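Long-range contacts in D-alanyl transferase DltD (Enterococcus faecium TX0133A04, PDB 6PFX), which probably takes part in transferring D-alanine to lipoteichoic acid during cell wall biogenesis in this Gram-positive bacterium: residues A[12-17]-A[201-206]; A[51-56]-A[207-212]; A[103-108]-A[264-269]; A[291-296]-A[332-337]. All blocks are in the same frame, centred on the assembly; numbering follows the deposited sequence.

Interaction 1 of 4, residues A[12-17]-A[201-206]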
# COMPACT_ATOMS: atom_id res chain seq x y z
N ILE A 12 -9.36 -6.63 -18.16
CA ILE A 12 -8.24 -6.03 -17.45
C ILE A 12 -8.66 -4.70 -16.82
O ILE A 12 -8.33 -4.41 -15.67
CB ILE A 12 -7.03 -5.86 -18.38
CG1 ILE A 12 -6.60 -7.22 -18.96
CG2 ILE A 12 -5.88 -5.21 -17.62
CD1 ILE A 12 -6.21 -8.25 -17.91
N ARG A 13 -9.41 -3.89 -17.58
CA ARG A 13 -9.89 -2.61 -17.05
C ARG A 13 -10.75 -2.83 -15.82
O ARG A 13 -10.58 -2.14 -14.80
CB ARG A 13 -10.67 -1.88 -18.14
CG ARG A 13 -11.20 -0.53 -17.76
CD ARG A 13 -11.68 0.22 -19.01
NE ARG A 13 -12.39 1.46 -18.67
CZ ARG A 13 -13.71 1.61 -18.73
NH1 ARG A 13 -14.50 0.62 -19.12
NH2 ARG A 13 -14.25 2.78 -18.41
N ARG A 14 -11.67 -3.78 -15.88
CA ARG A 14 -12.46 -4.11 -14.70
C ARG A 14 -11.56 -4.54 -13.55
O ARG A 14 -11.74 -4.09 -12.40
CB ARG A 14 -13.47 -5.21 -15.04
CG ARG A 14 -14.63 -4.74 -15.92
CD ARG A 14 -15.27 -5.92 -16.66
NE ARG A 14 -15.70 -6.98 -15.76
CZ ARG A 14 -15.80 -8.26 -16.09
NH1 ARG A 14 -15.49 -8.66 -17.32
NH2 ARG A 14 -16.21 -9.15 -15.20
N ALA A 15 -10.58 -5.40 -13.83
CA ALA A 15 -9.68 -5.88 -12.79
C ALA A 15 -8.90 -4.74 -12.15
O ALA A 15 -8.62 -4.79 -10.94
CB ALA A 15 -8.69 -6.89 -13.39
N SER A 16 -8.53 -3.73 -12.94
CA SER A 16 -7.66 -2.66 -12.47
C SER A 16 -8.27 -1.87 -11.32
O SER A 16 -7.53 -1.20 -10.58
CB SER A 16 -7.29 -1.70 -13.61
OG SER A 16 -8.38 -0.88 -14.01
N SER A 17 -9.58 -1.94 -11.13
CA SER A 17 -10.25 -1.24 -10.05
C SER A 17 -11.00 -2.17 -9.11
O SER A 17 -11.65 -1.68 -8.18
CB SER A 17 -11.22 -0.19 -10.61
OG SER A 17 -12.24 -0.80 -11.38
N ASP A 201 -16.62 -5.10 -9.94
CA ASP A 201 -16.66 -4.07 -10.98
C ASP A 201 -17.00 -2.69 -10.41
O ASP A 201 -18.15 -2.42 -10.06
CB ASP A 201 -17.69 -4.44 -12.05
CG ASP A 201 -17.63 -3.52 -13.25
OD1 ASP A 201 -16.66 -2.75 -13.37
OD2 ASP A 201 -18.57 -3.57 -14.08
N ARG A 202 -15.99 -1.82 -10.35
CA ARG A 202 -16.18 -0.45 -9.90
C ARG A 202 -16.17 0.56 -11.04
O ARG A 202 -16.22 1.76 -10.78
CB ARG A 202 -15.11 -0.08 -8.87
CG ARG A 202 -15.19 -0.89 -7.60
CD ARG A 202 -14.43 -0.21 -6.48
NE ARG A 202 -14.60 -0.92 -5.22
CZ ARG A 202 -13.93 -2.01 -4.88
NH1 ARG A 202 -13.04 -2.53 -5.71
NH2 ARG A 202 -14.15 -2.59 -3.71
N GLN A 203 -16.13 0.10 -12.29
CA GLN A 203 -16.04 1.03 -13.41
C GLN A 203 -17.29 1.90 -13.54
O GLN A 203 -17.19 3.05 -13.96
CB GLN A 203 -15.78 0.28 -14.72
CG GLN A 203 -14.44 -0.44 -14.76
CD GLN A 203 -13.24 0.49 -14.61
OE1 GLN A 203 -12.28 0.17 -13.89
NE2 GLN A 203 -13.28 1.63 -15.29
N GLN A 204 -18.46 1.36 -13.21
CA GLN A 204 -19.67 2.16 -13.32
C GLN A 204 -19.67 3.27 -12.27
O GLN A 204 -20.13 4.39 -12.54
CB GLN A 204 -20.91 1.29 -13.20
CG GLN A 204 -22.22 2.06 -13.41
CD GLN A 204 -22.29 2.74 -14.77
OE1 GLN A 204 -21.87 2.18 -15.78
NE2 GLN A 204 -22.82 3.96 -14.79
N LYS A 205 -19.15 2.99 -11.07
CA LYS A 205 -19.06 4.03 -10.06
C LYS A 205 -18.03 5.09 -10.46
O LYS A 205 -18.27 6.29 -10.29
CB LYS A 205 -18.71 3.43 -8.70
CG LYS A 205 -18.83 4.45 -7.59
CD LYS A 205 -18.59 3.86 -6.23
CE LYS A 205 -18.68 4.95 -5.17
NZ LYS A 205 -18.20 4.49 -3.84
N ILE A 206 -16.89 4.66 -10.99
CA ILE A 206 -15.89 5.60 -11.50
C ILE A 206 -16.49 6.50 -12.57
O ILE A 206 -16.29 7.72 -12.56
CB ILE A 206 -14.66 4.83 -12.01
CG1 ILE A 206 -13.98 4.11 -10.83
CG2 ILE A 206 -13.67 5.74 -12.72
CD1 ILE A 206 -12.84 3.15 -11.20
O HOH W 1 -13.79 -2.72 -11.35

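Interaction 2 of 4, residues A[51-56]-A[207-212]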
# COMPACT_ATOMS: atom_id res chain seq x y z
N ILE A 51 -14.00 5.55 -3.70
CA ILE A 51 -14.31 6.16 -4.99
C ILE A 51 -15.18 7.39 -4.76
O ILE A 51 -16.31 7.29 -4.26
CB ILE A 51 -15.00 5.18 -5.95
CG1 ILE A 51 -14.24 3.85 -6.05
CG2 ILE A 51 -15.13 5.81 -7.36
CD1 ILE A 51 -13.00 3.90 -6.88
N SER A 52 -14.66 8.55 -5.13
CA SER A 52 -15.34 9.83 -5.09
C SER A 52 -14.86 10.56 -6.35
O SER A 52 -14.01 10.03 -7.08
CB SER A 52 -14.92 10.63 -3.86
OG SER A 52 -13.63 11.17 -4.02
N PRO A 53 -15.35 11.76 -6.62
CA PRO A 53 -14.86 12.49 -7.80
C PRO A 53 -13.36 12.74 -7.79
O PRO A 53 -12.80 13.01 -8.87
CB PRO A 53 -15.67 13.80 -7.79
CG PRO A 53 -16.92 13.45 -7.01
CD PRO A 53 -16.46 12.47 -5.95
N PHE A 54 -12.69 12.62 -6.64
CA PHE A 54 -11.28 12.99 -6.48
C PHE A 54 -10.34 11.80 -6.40
O PHE A 54 -9.12 11.99 -6.36
CB PHE A 54 -11.12 13.91 -5.26
CG PHE A 54 -12.16 14.98 -5.26
CD1 PHE A 54 -12.05 16.06 -6.12
CD2 PHE A 54 -13.30 14.84 -4.50
CE1 PHE A 54 -13.04 17.01 -6.19
CE2 PHE A 54 -14.30 15.80 -4.56
CZ PHE A 54 -14.17 16.88 -5.41
N HIS A 55 -10.87 10.59 -6.42
CA HIS A 55 -10.07 9.38 -6.43
C HIS A 55 -9.20 9.32 -7.68
O HIS A 55 -9.60 9.79 -8.75
CB HIS A 55 -11.07 8.22 -6.41
CG HIS A 55 -10.45 6.87 -6.38
ND1 HIS A 55 -9.93 6.27 -7.50
CD2 HIS A 55 -10.28 5.99 -5.36
CE1 HIS A 55 -9.46 5.08 -7.18
NE2 HIS A 55 -9.65 4.89 -5.89
N PRO A 56 -7.98 8.77 -7.57
CA PRO A 56 -7.06 8.78 -8.72
C PRO A 56 -7.62 8.18 -10.00
O PRO A 56 -7.27 8.64 -11.09
CB PRO A 56 -5.85 7.96 -8.22
CG PRO A 56 -5.92 8.02 -6.73
CD PRO A 56 -7.38 8.18 -6.36
N ASP A 207 -17.25 5.92 -13.51
CA ASP A 207 -17.89 6.74 -14.54
C ASP A 207 -18.90 7.71 -13.94
O ASP A 207 -18.95 8.89 -14.32
CB ASP A 207 -18.60 5.84 -15.56
CG ASP A 207 -17.65 4.95 -16.33
OD1 ASP A 207 -16.43 5.01 -16.08
OD2 ASP A 207 -18.13 4.17 -17.19
N HIS A 208 -19.72 7.24 -13.00
CA HIS A 208 -20.70 8.11 -12.36
C HIS A 208 -20.02 9.29 -11.68
O HIS A 208 -20.39 10.45 -11.92
CB HIS A 208 -21.50 7.30 -11.34
CG HIS A 208 -22.53 8.10 -10.60
ND1 HIS A 208 -22.66 8.07 -9.23
CD2 HIS A 208 -23.46 8.98 -11.04
CE1 HIS A 208 -23.63 8.88 -8.86
NE2 HIS A 208 -24.14 9.44 -9.94
N GLU A 209 -19.02 9.03 -10.83
CA GLU A 209 -18.35 10.11 -10.13
C GLU A 209 -17.68 11.08 -11.10
O GLU A 209 -17.60 12.28 -10.82
CB GLU A 209 -17.35 9.55 -9.12
CG GLU A 209 -17.96 8.62 -8.07
CD GLU A 209 -18.91 9.32 -7.11
OE1 GLU A 209 -18.89 10.57 -7.04
OE2 GLU A 209 -19.67 8.62 -6.41
N SER A 210 -17.23 10.59 -12.26
CA SER A 210 -16.55 11.48 -13.19
C SER A 210 -17.49 12.57 -13.71
O SER A 210 -17.05 13.69 -13.96
CB SER A 210 -15.97 10.69 -14.36
OG SER A 210 -16.99 10.32 -15.26
N LYS A 211 -18.78 12.26 -13.85
CA LYS A 211 -19.74 13.24 -14.36
C LYS A 211 -19.92 14.43 -13.43
O LYS A 211 -20.48 15.46 -13.85
CB LYS A 211 -21.10 12.57 -14.57
CG LYS A 211 -21.11 11.48 -15.63
CD LYS A 211 -22.49 10.85 -15.73
CE LYS A 211 -22.53 9.77 -16.79
NZ LYS A 211 -23.87 9.11 -16.84
N ARG A 212 -19.48 14.33 -12.18
CA ARG A 212 -19.64 15.42 -11.23
C ARG A 212 -18.54 16.46 -11.35
O ARG A 212 -18.66 17.53 -10.74
CB ARG A 212 -19.69 14.85 -9.82
CG ARG A 212 -20.72 13.73 -9.69
CD ARG A 212 -20.62 13.05 -8.35
NE ARG A 212 -21.05 13.93 -7.28
CZ ARG A 212 -20.99 13.61 -5.99
NH1 ARG A 212 -20.52 12.43 -5.62
NH2 ARG A 212 -21.41 14.47 -5.08

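Interaction 3 of 4, residues A[103-108]-A[264-269]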
# COMPACT_ATOMS: atom_id res chain seq x y z
N SER A 103 0.31 3.62 5.15
CA SER A 103 -0.60 3.86 6.28
C SER A 103 0.16 3.83 7.61
O SER A 103 0.76 2.79 7.93
CB SER A 103 -1.71 2.81 6.32
OG SER A 103 -2.56 2.92 5.20
N PRO A 104 0.14 4.89 8.41
CA PRO A 104 0.80 4.82 9.73
C PRO A 104 0.29 3.67 10.60
O PRO A 104 1.07 3.06 11.35
CB PRO A 104 0.52 6.21 10.33
CG PRO A 104 0.31 7.12 9.09
CD PRO A 104 -0.45 6.22 8.15
N GLN A 105 -1.00 3.31 10.46
CA GLN A 105 -1.61 2.30 11.31
C GLN A 105 -1.07 0.91 11.06
O GLN A 105 -1.28 0.01 11.88
CB GLN A 105 -3.12 2.27 11.09
CG GLN A 105 -3.81 3.58 11.36
CD GLN A 105 -3.59 4.60 10.26
OE1 GLN A 105 -3.37 4.24 9.09
NE2 GLN A 105 -3.62 5.88 10.62
N TRP A 106 -0.37 0.70 9.95
CA TRP A 106 0.25 -0.60 9.75
C TRP A 106 1.33 -0.86 10.79
O TRP A 106 1.64 -2.02 11.08
CB TRP A 106 0.95 -0.64 8.41
CG TRP A 106 0.09 -0.62 7.20
CD1 TRP A 106 -1.27 -0.78 7.13
CD2 TRP A 106 0.54 -0.44 5.86
NE1 TRP A 106 -1.68 -0.73 5.81
CE2 TRP A 106 -0.58 -0.50 5.02
CE3 TRP A 106 1.80 -0.22 5.30
CZ2 TRP A 106 -0.47 -0.36 3.63
CZ3 TRP A 106 1.91 -0.08 3.93
CH2 TRP A 106 0.78 -0.14 3.11
N PHE A 107 1.95 0.20 11.31
CA PHE A 107 3.20 0.11 12.06
C PHE A 107 2.96 -0.07 13.55
O PHE A 107 3.53 0.62 14.39
CB PHE A 107 4.04 1.33 11.74
CG PHE A 107 4.49 1.38 10.29
CD1 PHE A 107 3.63 1.80 9.26
CD2 PHE A 107 5.77 0.97 9.95
CE1 PHE A 107 4.07 1.81 7.92
CE2 PHE A 107 6.21 0.99 8.65
CZ PHE A 107 5.36 1.42 7.62
N VAL A 108 2.13 -1.06 13.87
CA VAL A 108 1.84 -1.38 15.26
C VAL A 108 2.91 -2.30 15.84
O VAL A 108 3.67 -2.96 15.13
CB VAL A 108 0.42 -1.97 15.43
CG1 VAL A 108 -0.64 -0.90 15.17
CG2 VAL A 108 0.23 -3.20 14.55
N TRP A 264 -1.36 4.76 22.12
CA TRP A 264 -1.04 4.09 20.87
C TRP A 264 0.21 4.70 20.24
O TRP A 264 0.41 5.91 20.27
CB TRP A 264 -2.23 4.21 19.91
CG TRP A 264 -3.38 3.29 20.21
CD1 TRP A 264 -3.65 2.63 21.39
CD2 TRP A 264 -4.43 2.94 19.31
NE1 TRP A 264 -4.79 1.86 21.25
CE2 TRP A 264 -5.30 2.05 20.00
CE3 TRP A 264 -4.73 3.28 17.99
CZ2 TRP A 264 -6.44 1.52 19.40
CZ3 TRP A 264 -5.86 2.75 17.39
CH2 TRP A 264 -6.69 1.87 18.09
N ASP A 265 1.03 3.84 19.64
CA ASP A 265 2.36 4.24 19.16
C ASP A 265 2.61 3.46 17.89
O ASP A 265 2.47 2.23 17.88
CB ASP A 265 3.43 3.92 20.22
CG ASP A 265 4.69 4.79 20.07
OD1 ASP A 265 4.99 5.24 18.94
OD2 ASP A 265 5.40 5.02 21.07
N TYR A 266 2.92 4.18 16.80
CA TYR A 266 3.25 3.58 15.52
C TYR A 266 4.73 3.74 15.16
O TYR A 266 5.11 3.61 13.99
CB TYR A 266 2.39 4.22 14.42
CG TYR A 266 0.89 4.13 14.58
CD1 TYR A 266 0.28 3.01 15.13
CD2 TYR A 266 0.07 5.16 14.12
CE1 TYR A 266 -1.09 2.93 15.26
CE2 TYR A 266 -1.31 5.09 14.25
CZ TYR A 266 -1.89 3.97 14.79
OH TYR A 266 -3.27 3.93 14.91
N ARG A 267 5.58 4.01 16.15
CA ARG A 267 6.97 4.29 15.86
C ARG A 267 7.83 3.04 15.93
O ARG A 267 8.98 3.09 15.49
CB ARG A 267 7.53 5.37 16.78
CG ARG A 267 6.88 6.74 16.58
CD ARG A 267 7.27 7.77 17.63
NE ARG A 267 7.06 7.21 18.96
CZ ARG A 267 7.80 7.48 20.02
NH1 ARG A 267 8.82 8.31 19.94
NH2 ARG A 267 7.56 6.87 21.16
N PHE A 268 7.30 1.93 16.45
CA PHE A 268 8.09 0.71 16.70
C PHE A 268 7.33 -0.48 16.13
O PHE A 268 6.22 -0.76 16.57
CB PHE A 268 8.29 0.50 18.22
CG PHE A 268 8.78 1.72 18.91
CD1 PHE A 268 9.99 2.28 18.58
CD2 PHE A 268 8.01 2.35 19.87
CE1 PHE A 268 10.43 3.43 19.19
CE2 PHE A 268 8.45 3.49 20.49
CZ PHE A 268 9.64 4.04 20.15
N SER A 269 7.93 -1.19 15.16
CA SER A 269 7.14 -2.25 14.54
C SER A 269 7.98 -3.13 13.64
O SER A 269 8.91 -2.63 13.00
CB SER A 269 6.08 -1.60 13.63
OG SER A 269 5.20 -2.55 13.06
O HOH W 2 -4.86 5.55 13.46

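Interaction 4 of 4, residues A[291-296]-A[332-337]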
# COMPACT_ATOMS: atom_id res chain seq x y z
N PHE A 291 5.69 8.21 -2.76
CA PHE A 291 5.11 7.75 -1.51
C PHE A 291 4.21 8.84 -0.95
O PHE A 291 4.54 10.03 -1.03
CB PHE A 291 6.19 7.41 -0.48
CG PHE A 291 7.06 6.24 -0.89
CD1 PHE A 291 6.66 4.94 -0.61
CD2 PHE A 291 8.26 6.44 -1.54
CE1 PHE A 291 7.44 3.85 -0.98
CE2 PHE A 291 9.06 5.35 -1.93
CZ PHE A 291 8.64 4.06 -1.64
N ILE A 292 3.06 8.44 -0.42
CA ILE A 292 2.07 9.34 0.19
C ILE A 292 1.85 8.89 1.63
O ILE A 292 1.58 7.71 1.87
CB ILE A 292 0.75 9.34 -0.61
CG1 ILE A 292 1.04 9.75 -2.06
CG2 ILE A 292 -0.30 10.25 0.06
CD1 ILE A 292 -0.10 9.55 -3.04
N ILE A 293 1.95 9.83 2.57
CA ILE A 293 1.75 9.57 3.99
C ILE A 293 0.55 10.39 4.44
O ILE A 293 0.64 11.63 4.51
CB ILE A 293 2.96 10.00 4.83
CG1 ILE A 293 4.24 9.39 4.29
CG2 ILE A 293 2.74 9.53 6.26
CD1 ILE A 293 5.52 9.82 5.00
N PRO A 294 -0.59 9.76 4.70
CA PRO A 294 -1.78 10.51 5.09
C PRO A 294 -1.75 10.88 6.56
O PRO A 294 -1.07 10.23 7.36
CB PRO A 294 -2.92 9.51 4.85
CG PRO A 294 -2.25 8.18 5.17
CD PRO A 294 -0.87 8.33 4.53
N PRO A 295 -2.51 11.89 6.94
CA PRO A 295 -2.66 12.24 8.35
C PRO A 295 -3.76 11.40 8.99
O PRO A 295 -4.38 10.55 8.37
CB PRO A 295 -3.15 13.69 8.26
CG PRO A 295 -4.01 13.67 7.02
CD PRO A 295 -3.28 12.78 6.05
N VAL A 296 -3.99 11.67 10.27
CA VAL A 296 -5.19 11.23 10.97
C VAL A 296 -5.99 12.49 11.29
O VAL A 296 -5.41 13.47 11.76
CB VAL A 296 -4.88 10.44 12.24
CG1 VAL A 296 -6.18 10.16 12.99
CG2 VAL A 296 -4.16 9.17 11.89
N ASP A 332 4.18 14.05 2.04
CA ASP A 332 3.93 13.86 3.47
C ASP A 332 2.81 14.81 3.87
O ASP A 332 3.01 16.02 3.92
CB ASP A 332 5.22 14.16 4.24
CG ASP A 332 5.03 14.10 5.75
OD1 ASP A 332 3.92 13.81 6.24
OD2 ASP A 332 6.03 14.35 6.46
N PHE A 333 1.63 14.25 4.13
CA PHE A 333 0.45 15.02 4.49
C PHE A 333 0.11 14.94 5.99
O PHE A 333 -1.00 15.31 6.38
CB PHE A 333 -0.75 14.59 3.65
CG PHE A 333 -0.62 14.86 2.17
CD1 PHE A 333 -0.20 16.09 1.70
CD2 PHE A 333 -0.97 13.88 1.26
CE1 PHE A 333 -0.11 16.32 0.33
CE2 PHE A 333 -0.89 14.12 -0.09
CZ PHE A 333 -0.46 15.33 -0.55
N VAL A 334 1.03 14.47 6.83
CA VAL A 334 0.75 14.35 8.25
C VAL A 334 0.31 15.68 8.82
O VAL A 334 -0.54 15.74 9.73
CB VAL A 334 1.98 13.78 8.98
CG1 VAL A 334 1.82 13.80 10.50
CG2 VAL A 334 2.24 12.37 8.47
N ASN A 335 0.87 16.78 8.31
CA ASN A 335 0.52 18.10 8.82
C ASN A 335 -0.82 18.62 8.29
O ASN A 335 -1.19 19.76 8.60
CB ASN A 335 1.63 19.12 8.54
CG ASN A 335 1.71 19.55 7.08
OD1 ASN A 335 0.94 19.10 6.22
ND2 ASN A 335 2.65 20.45 6.80
N GLN A 336 -1.58 17.80 7.55
CA GLN A 336 -2.91 18.17 7.08
C GLN A 336 -4.01 17.62 7.97
O GLN A 336 -5.18 17.59 7.58
CB GLN A 336 -3.10 17.70 5.64
CG GLN A 336 -2.16 18.36 4.65
CD GLN A 336 -2.40 19.85 4.58
OE1 GLN A 336 -3.51 20.30 4.32
NE2 GLN A 336 -1.35 20.62 4.82
N ALA A 337 -3.65 17.16 9.17
CA ALA A 337 -4.62 16.59 10.09
C ALA A 337 -5.80 17.52 10.38
O ALA A 337 -6.93 17.05 10.55
CB ALA A 337 -3.91 16.24 11.41
O HOH W 3 -1.69 13.45 11.17

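Interaction 1 of 4, residues A[12-17]-A[201-206]
Arg202 lays its side chain along the carbonyl of Ser17. Arg202 CB lies 3.9 Å from both Ser17 O and Ser17 OG. Arg202 CG follows at 3.7 Å from Ser17 O, and Arg202 CD at 3.6 Å from the same oxygen. The chain is extended from CG to NE and runs along the carbonyl; chi4 (80°) then swings NH1 to the oxygen. Arg202 NH1 donates to Ser17 O over 3.0 Å, with an N-H...O angle of 150°. The bond lies in the carbonyl plane, on a lone pair, and near the guanidinium plane. NH1 also bonds weakly to Ser18 O.

Arg202 is the N-cap residue of helix 203-210. Just before it, Asp201 OD1 accepts from Gln203 N over 3.1 Å, which makes an Asx turn. This helix start meets the C-terminal part of helix 9-18, next to edge strand 68-71 of the parallel sheet.

A water joins Arg14 O and Ser17 OG to Arg202 N. It donates to Arg14 O at 2.7 Å and to Ser17 OG, and accepts from Arg202 N. Ile206 CD1 packs on Ser17 CB at 3.8 Å. Arg14 CG touches Asp201 OD1, the two side chains crossing at about a right angle.

Interaction 2 of 4, residues A[51-56]-A[207-212]
Pro53 sets CG over one face of the Arg212 guanidinium, 4.2 Å from Arg212 CZ. At the edge of the same group, in plane, sits the Glu209 carboxylate. Arg212 NH1 donates to Glu209 OE1 over 2.9 Å with an N-H...O angle of 152°, and OE1 accepts on its syn lone pair. This salt bridge joins two residues of the 207-212 segment and fixes how the guanidinium is turned toward the proline. Pro53 also has CB over the centre of one face of the Phe54 ring. The His55 ring is held between Pro56 CD on one face and Ile51 CD1 on the other.

Glu209 bends at chi2 (-67°), which brings its carboxylate back alongside the loop. Glu209 OE1 then lies 3.3 Å from Pro53 CD, a carboxylate oxygen resting against ring carbons. Nearer the backbone, Glu209 CB rests 3.9 Å from Ser52 C, and Glu209 CG lies 4.1 Å from Ile51 CG2. No hydrogen bond crosses between the segments.

Helix 219-233 adds Ile229 against both Pro53 and Arg212. His55 NE2 forms a hydrogen bond with Leu48 O. The loop is stiffened from within: Ser52 OG accepts from Phe54 N over 3.1 Å, an ST turn. His55 N bonds to Ser52 O and closes a type I beta turn, and His55 ND1 caps Ser57 N at the start of helix 56-62.

Interaction 3 of 4, residues A[103-108]-A[264-269]
Tyr266 has more surface buried here than any other residue, and its ring lies against the short 3-10 turn that begins at Pro104. Gln105 CA stands over one ring face, 4.0 Å from the centroid and 14° off the normal, as a CH-pi contact. Pro104 O lies over the ring as well, 3.4 Å from Tyr266 CG. The phenol end reaches Gln105 CG, 3.6 Å from Tyr266 OH. A water in the ring plane links that hydroxyl to Gln105 NE2.

Phe107 comes next in buried area. Its carbonyl oxygen receives a CA-H...O contact from Tyr266 CA at 3.2 Å. Its ring points off toward Phe272 and Phe314 of the neighbouring helices. Val108 runs side by side with Tyr266, its CG1 3.9 Å from Tyr266 CE1. CG1 stands anti to the carbonyl carbon (chi1 -69°), which leaves it facing the tyrosine.

The Val108 carbonyl takes the direct hydrogen bond across the contact, from Ser269 OG over 2.6 Å. The same OG accepts from Glu271 N, so one hydroxyl serves both the loop and the start of helix 271-284.

The Gln105 side chain lies near, without touching, a possible Ser-His-Asp triad of Ser46, His348 and Asp345. The contact joins the loop after central strand 97-101, which contains an inverse gamma turn centred on Phe107, to the segment leading into helix 271-284, consistent with an SGNH hydrolase-like fold.

Interaction 4 of 4, residues A[291-296]-A[332-337]
Ile293 O accepts from Phe333 N over 2.8 Å, with an N-H...O angle of 150° and the donor nearly along the C=O axis. The bond continues the parallel pairing of strands 288-293 and 330-332, where Ile293 bridges Asp332. The connection between these neighbouring strands runs through helices 298-304 and 308-323, a beta-alpha-beta crossover at one edge of the five-stranded parallel sheet.

Carbon packing surrounds the bridge on both faces. Ile293 CG2 meets Val334 CG2 at 3.6 Å, on the face covered by helix 308-323. Ile292 points to the other face, where its CG2 lies 3.9 Å from Phe333 CD2, under helix 351-365. The Phe333 ring also meets Phe342 edge-to-face. Past the bridge, Pro295 lies beside Phe333, pointing the same way, with Pro295 CD 3.9 Å from Phe333 CB. Pro295 CB leans on the backbone of the turn, 3.3 Å from Phe333 O.

Asp332 holds that turn in shape. A chi1 of 175° swings its carboxylate toward the turn, and Asp332 OD1 accepts from Val334 N over 3.0 Å, an Asx turn. OD2 forms a salt bridge with Lys319, so both carboxylate oxygens are engaged.

A water bridges the two segments beyond Pro295. It accepts from Val296 N at 3.0 Å and donates to Val334 O.

Overall arrangement
Interactions 1 and 2 share helix 203-210 and touch through Ile206 and Ile51, with centres 12 Å apart. Interactions 3 and 4 form a second pair, 14 Å apart between centres, where Gln105 packs on Val296 and Pro104 on Pro294. Interactions 1 and 3 lie on opposite sides of the chain's centre. Interactions 2 and 4 are buried contacts; 1 and 3 are partly buried. Only interaction 4 continues strand pairing. Interaction 1, at a helix start, relies on a guanidinium and a water. Interaction 2 has its salt bridge inside one segment, and interaction 3 rests on an aromatic face. Loops after strands 39-43 and 97-101 enter interactions 2 and 3; interaction 4 uses the end of strand 288-293 and the loop after it.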